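Local coordinates for protein 3-polyprenyl-4-hydroxybenzoate decarboxylase and related decarboxylases (Pelotomaculum thermopropionicum, PDB 6H6X) that is a prenylated-FMN-dependent UbiD-family decarboxylase that interconverts 2,5-furandicarboxylic acid and 2-furoic acid, and can be run as a carboxylase, at residues 152-165 / 264-276. The protein carries 8 engineered substitutions. Numbering follows the deposited sequence.
Sequences RLQVTGPDRLGILI and YGPAAPRPVVEVT. With 4LU (1-deoxy-5-O-phosphono-1-(3,3,4,5-tetramethyl-9,11-dioxo-2,3,8,9,10,11-hexahydro-7H-quinolino[1,8-fg]pteridin-12-ium-7-y l)-D-ribitol), chain I.
Arg270 and Arg152 meet with their guanidinium planes nearly perpendicular, 84° apart, Arg270 NH1 lying at the edge of the Arg152 group, 3.5 Å from its NH2. Glu254 forms a salt bridge with each and probably offsets the closeness of the two like charges; Glu259 forms a salt bridge with Arg152 NH1. Arg270 also reaches back along its own segment, where NH1 donates to Pro266 O (3.1 Å) with the acceptor in the guanidinium plane, and Ala268 CB covers one face. Leu164 runs alongside Arg270, pointing the same way, with CD1 3.7 Å from Arg270 NE, while its other methyl, CD2, sits over the centre of the Arg152 guanidinium. With CG anti to the backbone N (chi1 167°), Leu164 also lays CD2 against the O4 side of the prenylated flavin. The backbones on which these side chains stand hold the flavin directly: Arg152 N donates to O4 (2.9 Å), and Leu164 O accepts from N3. A leucine in place of Arg270 would probably leave Glu254 with one cation fewer, Pro266 O without its side-chain donor, and Leu164 CD1 less firmly flanked. Farther along, the Ile163 side chain crosses that of Pro271 at about a right angle, its CG2 3.8 Å from Pro271 CB, and on the same face Leu161 meets Val273. The reverse face carries Arg160, whose guanidinium lies against Val272 CG1 and ends in a salt bridge to Glu252. Antiparallel pairing underlies this packing, Leu161 and Val273 exchanging two backbone bonds. Strand 160-163 thus lies between strands 146-157 and 264-280 in the antiparallel sheet of the Rift-related domain, with strand 252-258 supplying Glu252 and Glu254 and strand 240-246 packing against Pro271 and Val275.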
ATOM      1  N   ARG B 152      29.429   3.985  -3.271  1.00 45.03           N
ATOM      2  CA  ARG B 152      29.746   3.482  -1.950  1.00 47.20           C
ATOM      3  C   ARG B 152      31.268   3.356  -1.811  1.00 42.62           C
ATOM      4  O   ARG B 152      31.957   2.984  -2.755  1.00 39.05           O
ATOM      5  CB  ARG B 152      29.036   2.173  -1.673  1.00 51.01           C
ATOM      6  CG  ARG B 152      29.615   0.968  -2.376  1.00 53.39           C
ATOM      7  CD  ARG B 152      28.730  -0.246  -2.171  1.00 59.34           C
ATOM      8  NE  ARG B 152      29.413  -1.461  -2.607  1.00 61.48           N
ATOM      9  CZ  ARG B 152      28.856  -2.526  -3.190  1.00 60.27           C
ATOM     10  NH1 ARG B 152      27.545  -2.597  -3.473  1.00 58.93           N
ATOM     11  NH2 ARG B 152      29.643  -3.541  -3.518  1.00 57.80           N
ATOM     12  N   LEU B 153      31.772   3.741  -0.649  1.00 40.45           N
ATOM     13  CA  LEU B 153      33.182   3.695  -0.363  1.00 44.83           C
ATOM     14  C   LEU B 153      33.378   2.903   0.939  1.00 46.38           C
ATOM     15  O   LEU B 153      32.870   3.273   1.995  1.00 46.57           O
ATOM     16  CB  LEU B 153      33.708   5.112  -0.212  1.00 47.76           C
ATOM     17  CG  LEU B 153      33.506   5.941  -1.463  1.00 46.46           C
ATOM     18  CD1 LEU B 153      33.335   7.389  -1.139  1.00 53.91           C
ATOM     19  CD2 LEU B 153      34.679   5.739  -2.380  1.00 52.44           C
ATOM     20  N   GLN B 154      34.051   1.767   0.847  1.00 52.89           N
ATOM     21  CA  GLN B 154      34.352   0.959   2.023  1.00 55.38           C
ATOM     22  C   GLN B 154      35.589   1.534   2.697  1.00 52.46           C
ATOM     23  O   GLN B 154      36.611   1.744   2.053  1.00 59.55           O
ATOM     24  CB  GLN B 154      34.603  -0.514   1.639  1.00 66.36           C
ATOM     25  CG  GLN B 154      34.640  -1.455   2.861  1.00 62.26           C
ATOM     26  CD  GLN B 154      34.999  -2.881   2.523  1.00 61.76           C
ATOM     27  OE1 GLN B 154      34.792  -3.352   1.397  1.00 59.01           O
ATOM     28  NE2 GLN B 154      35.529  -3.589   3.522  1.00 71.03           N
ATOM     29  N   VAL B 155      35.511   1.791   3.985  1.00 55.40           N
ATOM     30  CA  VAL B 155      36.680   2.235   4.725  1.00 58.76           C
ATOM     31  C   VAL B 155      37.524   0.995   4.999  1.00 60.45           C
ATOM     32  O   VAL B 155      37.123   0.134   5.763  1.00 65.92           O
ATOM     33  CB  VAL B 155      36.283   2.929   6.025  1.00 57.39           C
ATOM     34  CG1 VAL B 155      37.516   3.449   6.777  1.00 57.93           C
ATOM     35  CG2 VAL B 155      35.327   4.056   5.720  1.00 61.44           C
ATOM     36  N   THR B 156      38.647   0.871   4.302  1.00 68.52           N
ATOM     37  CA  THR B 156      39.511  -0.301   4.433  1.00 71.78           C
ATOM     38  C   THR B 156      40.827  -0.026   5.207  1.00 86.61           C
ATOM     39  O   THR B 156      41.499  -0.965   5.598  1.00 91.02           O
ATOM     40  CB  THR B 156      39.849  -0.890   3.066  1.00 70.77           C
ATOM     41  OG1 THR B 156      40.504   0.102   2.293  1.00 72.65           O
ATOM     42  CG2 THR B 156      38.588  -1.369   2.329  1.00 75.46           C
ATOM     43  N   GLY B 157      41.191   1.235   5.415  1.00 86.75           N
ATOM     44  CA  GLY B 157      42.278   1.580   6.323  1.00 87.75           C
ATOM     45  C   GLY B 157      42.242   3.059   6.657  1.00 84.89           C
ATOM     46  O   GLY B 157      41.330   3.751   6.223  1.00 89.27           O
ATOM     47  N   PRO B 158      43.245   3.563   7.409  1.00 91.90           N
ATOM     48  CA  PRO B 158      43.253   4.984   7.820  1.00 84.27           C
ATOM     49  C   PRO B 158      43.102   6.007   6.669  1.00 74.94           C
ATOM     50  O   PRO B 158      42.469   7.043   6.851  1.00 65.33           O
ATOM     51  CB  PRO B 158      44.610   5.157   8.549  1.00 85.72           C
ATOM     52  CG  PRO B 158      45.383   3.889   8.331  1.00 90.82           C
ATOM     53  CD  PRO B 158      44.406   2.814   7.942  1.00 94.58           C
ATOM     54  N   ASP B 159      43.664   5.671   5.515  1.00 71.34           N
ATOM     55  CA  ASP B 159      43.726   6.549   4.360  1.00 70.29           C
ATOM     56  C   ASP B 159      43.420   5.785   3.069  1.00 63.20           C
ATOM     57  O   ASP B 159      43.906   6.135   1.990  1.00 57.45           O
ATOM     58  CB  ASP B 159      45.139   7.179   4.283  1.00 85.43           C
ATOM     59  CG  ASP B 159      46.251   6.154   3.906  1.00 92.55           C
ATOM     60  OD1 ASP B 159      46.073   4.925   4.113  1.00 95.17           O
ATOM     61  OD2 ASP B 159      47.299   6.601   3.387  1.00 86.09           O
ATOM     62  N   ARG B 160      42.600   4.743   3.177  1.00 69.53           N
ATOM     63  CA  ARG B 160      42.303   3.906   2.028  1.00 64.60           C
ATOM     64  C   ARG B 160      40.793   3.618   1.948  1.00 60.70           C
ATOM     65  O   ARG B 160      40.162   3.366   2.973  1.00 63.37           O
ATOM     66  CB  ARG B 160      43.089   2.621   2.180  1.00 65.66           C
ATOM     67  CG  ARG B 160      43.484   1.983   0.876  1.00 73.76           C
ATOM     68  CD  ARG B 160      44.473   0.856   1.167  1.00 75.81           C
ATOM     69  NE  ARG B 160      44.899   0.159  -0.034  1.00 77.08           N
ATOM     70  CZ  ARG B 160      45.868   0.567  -0.860  1.00 83.79           C
ATOM     71  NH1 ARG B 160      46.538   1.708  -0.647  1.00 77.79           N
ATOM     72  NH2 ARG B 160      46.173  -0.175  -1.923  1.00 82.84           N
ATOM     73  N   LEU B 161      40.242   3.614   0.732  1.00 53.88           N
ATOM     74  CA  LEU B 161      38.843   3.282   0.514  1.00 55.29           C
ATOM     75  C   LEU B 161      38.696   2.359  -0.659  1.00 54.82           C
ATOM     76  O   LEU B 161      39.354   2.567  -1.665  1.00 67.55           O
ATOM     77  CB  LEU B 161      38.047   4.549   0.171  1.00 56.75           C
ATOM     78  CG  LEU B 161      38.059   5.658   1.196  1.00 50.10           C
ATOM     79  CD1 LEU B 161      37.425   6.873   0.536  1.00 57.35           C
ATOM     80  CD2 LEU B 161      37.306   5.264   2.427  1.00 51.87           C
ATOM     81  N   GLY B 162      37.802   1.385  -0.560  1.00 53.64           N
ATOM     82  CA  GLY B 162      37.394   0.558  -1.715  1.00 46.36           C
ATOM     83  C   GLY B 162      36.156   1.167  -2.346  1.00 48.50           C
ATOM     84  O   GLY B 162      35.274   1.677  -1.673  1.00 56.88           O
ATOM     85  N   ILE B 163      36.058   1.092  -3.648  1.00 49.60           N
ATOM     86  CA  ILE B 163      35.018   1.798  -4.358  1.00 52.55           C
ATOM     87  C   ILE B 163      34.403   0.865  -5.397  1.00 50.77           C
ATOM     88  O   ILE B 163      35.093   0.226  -6.143  1.00 56.37           O
ATOM     89  CB  ILE B 163      35.563   3.109  -4.981  1.00 51.08           C
ATOM     90  CG1 ILE B 163      34.426   3.882  -5.651  1.00 48.35           C
ATOM     91  CG2 ILE B 163      36.668   2.828  -5.983  1.00 52.20           C
ATOM     92  CD1 ILE B 163      34.866   5.166  -6.325  1.00 50.83           C
ATOM     93  N   LEU B 164      33.088   0.788  -5.391  1.00 52.27           N
ATOM     94  CA  LEU B 164      32.326   0.166  -6.458  1.00 49.73           C
ATOM     95  C   LEU B 164      32.109   1.197  -7.549  1.00 53.63           C
ATOM     96  O   LEU B 164      31.492   2.225  -7.293  1.00 58.79           O
ATOM     97  CB  LEU B 164      30.992  -0.352  -5.922  1.00 50.89           C
ATOM     98  CG  LEU B 164      29.995  -0.742  -7.022  1.00 60.24           C
ATOM     99  CD1 LEU B 164      30.520  -1.923  -7.810  1.00 57.96           C
ATOM    100  CD2 LEU B 164      28.618  -1.047  -6.451  1.00 67.48           C
ATOM    101  N   ILE B 165      32.641   0.956  -8.741  1.00 54.80           N
ATOM    102  CA  ILE B 165      32.384   1.802  -9.898  1.00 54.45           C
ATOM    103  C   ILE B 165      31.656   0.984 -10.980  1.00 62.55           C
ATOM    104  O   ILE B 165      32.251   0.121 -11.620  1.00 72.24           O
ATOM    105  CB  ILE B 165      33.697   2.408 -10.475  1.00 59.40           C
ATOM    106  CG1 ILE B 165      34.598   2.961  -9.373  1.00 58.35           C
ATOM    107  CG2 ILE B 165      33.411   3.518 -11.492  1.00 55.64           C
ATOM    108  CD1 ILE B 165      35.880   3.568  -9.909  1.00 62.70           C
ATOM    109  N   TYR B 264      22.053  -8.139  -0.788  1.00 58.80           N
ATOM    110  CA  TYR B 264      23.471  -7.895  -0.697  1.00 65.25           C
ATOM    111  C   TYR B 264      24.098  -7.810  -2.085  1.00 70.80           C
ATOM    112  O   TYR B 264      23.798  -8.633  -2.958  1.00 69.45           O
ATOM    113  CB  TYR B 264      24.131  -8.917   0.240  1.00 64.68           C
ATOM    114  CG  TYR B 264      23.748  -8.600   1.687  1.00 63.85           C
ATOM    115  CD1 TYR B 264      24.302  -7.474   2.348  1.00 62.82           C
ATOM    116  CD2 TYR B 264      22.789  -9.361   2.378  1.00 65.69           C
ATOM    117  CE1 TYR B 264      23.949  -7.143   3.656  1.00 59.96           C
ATOM    118  CE2 TYR B 264      22.423  -9.029   3.689  1.00 73.22           C
ATOM    119  CZ  TYR B 264      23.006  -7.919   4.331  1.00 68.65           C
ATOM    120  OH  TYR B 264      22.630  -7.596   5.630  1.00 56.79           O
ATOM    121  N   GLY B 265      24.890  -6.748  -2.295  1.00 73.38           N
ATOM    122  CA  GLY B 265      25.891  -6.688  -3.364  1.00 78.04           C
ATOM    123  C   GLY B 265      27.072  -7.584  -2.973  1.00 85.23           C
ATOM    124  O   GLY B 265      27.640  -7.411  -1.885  1.00 70.73           O
ATOM    125  N   PRO B 266      27.433  -8.567  -3.837  1.00 92.45           N
ATOM    126  CA  PRO B 266      28.521  -9.484  -3.461  1.00 93.39           C
ATOM    127  C   PRO B 266      29.928  -8.835  -3.447  1.00 95.63           C
ATOM    128  O   PRO B 266      30.182  -7.828  -4.157  1.00 84.85           O
ATOM    129  CB  PRO B 266      28.417 -10.610  -4.512  1.00 94.15           C
ATOM    130  CG  PRO B 266      27.711 -10.003  -5.685  1.00 98.24           C
ATOM    131  CD  PRO B 266      26.781  -8.967  -5.104  1.00 97.96           C
ATOM    132  N   ALA B 267      30.796  -9.410  -2.613  1.00 94.10           N
ATOM    133  CA  ALA B 267      32.215  -9.055  -2.536  1.00 89.76           C
ATOM    134  C   ALA B 267      32.968  -9.426  -3.820  1.00 85.53           C
ATOM    135  O   ALA B 267      32.686 -10.468  -4.424  1.00 79.45           O
ATOM    136  CB  ALA B 267      32.852  -9.754  -1.343  1.00 85.25           C
ATOM    137  N   ALA B 268      33.892  -8.559  -4.239  1.00 85.11           N
ATOM    138  CA  ALA B 268      34.765  -8.825  -5.389  1.00 84.19           C
ATOM    139  C   ALA B 268      35.969  -7.858  -5.417  1.00 93.69           C
ATOM    140  O   ALA B 268      35.961  -6.843  -4.702  1.00 78.30           O
ATOM    141  CB  ALA B 268      33.980  -8.742  -6.699  1.00 77.45           C
ATOM    142  N   PRO B 269      37.004  -8.171  -6.233  1.00110.67           N
ATOM    143  CA  PRO B 269      38.154  -7.249  -6.368  1.00108.23           C
ATOM    144  C   PRO B 269      37.818  -5.973  -7.169  1.00 91.68           C
ATOM    145  O   PRO B 269      37.342  -6.056  -8.313  1.00 79.75           O
ATOM    146  CB  PRO B 269      39.212  -8.100  -7.116  1.00117.39           C
ATOM    147  CG  PRO B 269      38.741  -9.515  -7.041  1.00117.25           C
ATOM    148  CD  PRO B 269      37.248  -9.447  -6.946  1.00117.75           C
ATOM    149  N   ARG B 270      38.093  -4.806  -6.580  1.00 93.19           N
ATOM    150  CA  ARG B 270      37.627  -3.512  -7.108  1.00 79.07           C
ATOM    151  C   ARG B 270      38.641  -2.403  -6.885  1.00 72.94           C
ATOM    152  O   ARG B 270      39.596  -2.579  -6.116  1.00 70.44           O
ATOM    153  CB  ARG B 270      36.288  -3.149  -6.438  1.00 78.44           C
ATOM    154  CG  ARG B 270      35.131  -3.929  -7.050  1.00 79.02           C
ATOM    155  CD  ARG B 270      33.788  -3.680  -6.424  1.00 77.48           C
ATOM    156  NE  ARG B 270      32.828  -4.627  -6.979  1.00 73.62           N
ATOM    157  CZ  ARG B 270      32.083  -5.485  -6.279  1.00 73.70           C
ATOM    158  NH1 ARG B 270      32.131  -5.561  -4.944  1.00 72.22           N
ATOM    159  NH2 ARG B 270      31.256  -6.283  -6.940  1.00 78.53           N
ATOM    160  N   PRO B 271      38.434  -1.235  -7.527  1.00 62.39           N
ATOM    161  CA  PRO B 271      39.447  -0.194  -7.364  1.00 54.45           C
ATOM    162  C   PRO B 271      39.565   0.316  -5.963  1.00 57.41           C
ATOM    163  O   PRO B 271      38.731   0.033  -5.101  1.00 61.61           O
ATOM    164  CB  PRO B 271      38.990   0.897  -8.313  1.00 57.67           C
ATOM    165  CG  PRO B 271      38.351   0.125  -9.413  1.00 62.45           C
ATOM    166  CD  PRO B 271      37.606  -0.987  -8.717  1.00 59.49           C
ATOM    167  N   VAL B 272      40.622   1.081  -5.753  1.00 63.84           N
ATOM    168  CA  VAL B 272      40.998   1.577  -4.440  1.00 62.34           C
ATOM    169  C   VAL B 272      41.328   3.075  -4.547  1.00 57.44           C
ATOM    170  O   VAL B 272      41.954   3.496  -5.476  1.00 59.20           O
ATOM    171  CB  VAL B 272      42.228   0.807  -3.911  1.00 62.09           C
ATOM    172  CG1 VAL B 272      42.700   1.362  -2.582  1.00 60.73           C
ATOM    173  CG2 VAL B 272      41.880  -0.667  -3.749  1.00 72.69           C
ATOM    174  N   VAL B 273      40.891   3.851  -3.573  1.00 53.67           N
ATOM    175  CA  VAL B 273      41.181   5.242  -3.469  1.00 61.00           C
ATOM    176  C   VAL B 273      42.157   5.387  -2.328  1.00 58.46           C
ATOM    177  O   VAL B 273      41.872   4.917  -1.231  1.00 60.77           O
ATOM    178  CB  VAL B 273      39.909   6.068  -3.092  1.00 59.11           C
ATOM    179  CG1 VAL B 273      40.255   7.528  -2.803  1.00 58.68           C
ATOM    180  CG2 VAL B 273      38.870   5.990  -4.201  1.00 61.08           C
ATOM    181  N   GLU B 274      43.289   6.040  -2.589  1.00 65.25           N
ATOM    182  CA  GLU B 274      44.198   6.525  -1.544  1.00 66.86           C
ATOM    183  C   GLU B 274      43.834   7.971  -1.251  1.00 65.27           C
ATOM    184  O   GLU B 274      43.761   8.796  -2.167  1.00 69.09           O
ATOM    185  CB  GLU B 274      45.659   6.443  -2.020  1.00 76.80           C
ATOM    186  CG  GLU B 274      46.696   7.117  -1.110  1.00 85.58           C
ATOM    187  CD  GLU B 274      48.160   6.816  -1.507  1.00 94.09           C
ATOM    188  OE1 GLU B 274      48.946   7.774  -1.726  1.00 99.38           O
ATOM    189  OE2 GLU B 274      48.544   5.625  -1.604  1.00 88.85           O
ATOM    190  N   VAL B 275      43.654   8.302   0.020  1.00 63.05           N
ATOM    191  CA  VAL B 275      43.260   9.657   0.388  1.00 66.96           C
ATOM    192  C   VAL B 275      44.501  10.475   0.760  1.00 74.73           C
ATOM    193  O   VAL B 275      45.349  10.017   1.546  1.00 79.03           O
ATOM    194  CB  VAL B 275      42.068   9.726   1.396  1.00 62.91           C
ATOM    195  CG1 VAL B 275      41.540   8.368   1.776  1.00 66.31           C
ATOM    196  CG2 VAL B 275      42.311  10.604   2.622  1.00 67.46           C
ATOM    197  N   THR B 276      44.597  11.660   0.146  1.00 71.35           N
ATOM    198  CA  THR B 276      45.728  12.570   0.306  1.00 63.82           C
ATOM    199  C   THR B 276      45.417  13.804   1.150  1.00 61.27           C
ATOM    200  O   THR B 276      46.330  14.524   1.524  1.00 66.63           O
ATOM    201  CB  THR B 276      46.267  12.998  -1.054  1.00 66.63           C
ATOM    202  OG1 THR B 276      45.245  13.661  -1.808  1.00 77.74           O
ATOM    203  CG2 THR B 276      46.736  11.760  -1.845  1.00 69.32           C
TER
HETATM  204  C9  4LU I 503      23.631   6.384  -6.005  1.00 56.45           C
HETATM  205  C8  4LU I 503      23.123   6.787  -4.734  1.00 49.77           C
HETATM  206  C7  4LU I 503      23.467   6.136  -3.545  1.00 47.98           C
HETATM  207  C10 4LU I 503      26.093   3.961  -7.492  1.00 57.01           C
HETATM  208  C6  4LU I 503      24.210   4.815  -3.655  1.00 50.55           C
HETATM  209  N3  4LU I 503      28.551   2.641  -7.565  1.00 57.60           N
HETATM  210  C2  4LU I 503      28.038   3.208  -8.704  1.00 58.97           C
HETATM  211  C13 4LU I 503      24.123   3.972  -1.066  1.00 50.40           C
HETATM  212  C5  4LU I 503      24.713   3.953  -2.461  1.00 51.50           C
HETATM  213  C1  4LU I 503      25.658   2.380  -4.101  1.00 53.93           C
HETATM  214  O2  4LU I 503      28.694   3.134  -9.789  1.00 59.62           O
HETATM  215  N1  4LU I 503      26.839   3.863  -8.661  1.00 56.51           N
HETATM  216  C4  4LU I 503      27.899   2.684  -6.365  1.00 57.66           C
HETATM  217  O4  4LU I 503      28.413   2.167  -5.340  1.00 55.60           O
HETATM  218  C4A 4LU I 503      26.568   3.382  -6.291  1.00 55.83           C
HETATM  219  N5  4LU I 503      25.829   3.513  -5.069  1.00 55.88           N
HETATM  220  C3  4LU I 503      25.520   2.752  -2.815  1.00 56.76           C
HETATM  221  C12 4LU I 503      25.982   4.771  -2.086  1.00 54.10           C
HETATM  222  C5A 4LU I 503      24.848   4.534  -4.944  1.00 50.93           C
HETATM  223  C7M 4LU I 503      22.889   6.599  -2.209  1.00 53.52           C
HETATM  224  C8M 4LU I 503      22.244   8.008  -4.761  1.00 52.53           C
HETATM  225  C9A 4LU I 503      24.454   5.252  -6.188  1.00 52.64           C
HETATM  226  N10 4LU I 503      24.870   4.679  -7.451  1.00 50.44           N
HETATM  227  C1' 4LU I 503      24.383   5.209  -8.723  1.00 54.91           C
HETATM  228  C2' 4LU I 503      25.170   6.378  -9.358  1.00 56.20           C
HETATM  229  O2' 4LU I 503      25.542   7.395  -8.422  1.00 55.03           O
HETATM  230  C3' 4LU I 503      24.272   7.025 -10.401  1.00 57.27           C
HETATM  231  O3' 4LU I 503      23.733   6.014 -11.256  1.00 54.84           O
HETATM  232  C4' 4LU I 503      24.998   8.120 -11.188  1.00 58.26           C
HETATM  233  O4' 4LU I 503      24.108   9.062 -11.859  1.00 47.19           O
HETATM  234  C5' 4LU I 503      25.967   7.626 -12.250  1.00 58.22           C
HETATM  235  O5' 4LU I 503      26.446   8.883 -12.773  1.00 62.64           O
HETATM  236  P   4LU I 503      27.186   9.025 -14.214  1.00 61.63           P
HETATM  237  O2P 4LU I 503      27.737  10.460 -14.294  1.00 59.05           O
HETATM  238  O3P 4LU I 503      28.365   8.011 -14.181  1.00 50.87           O
HETATM  239  O1P 4LU I 503      26.076   8.764 -15.234  1.00 60.88           O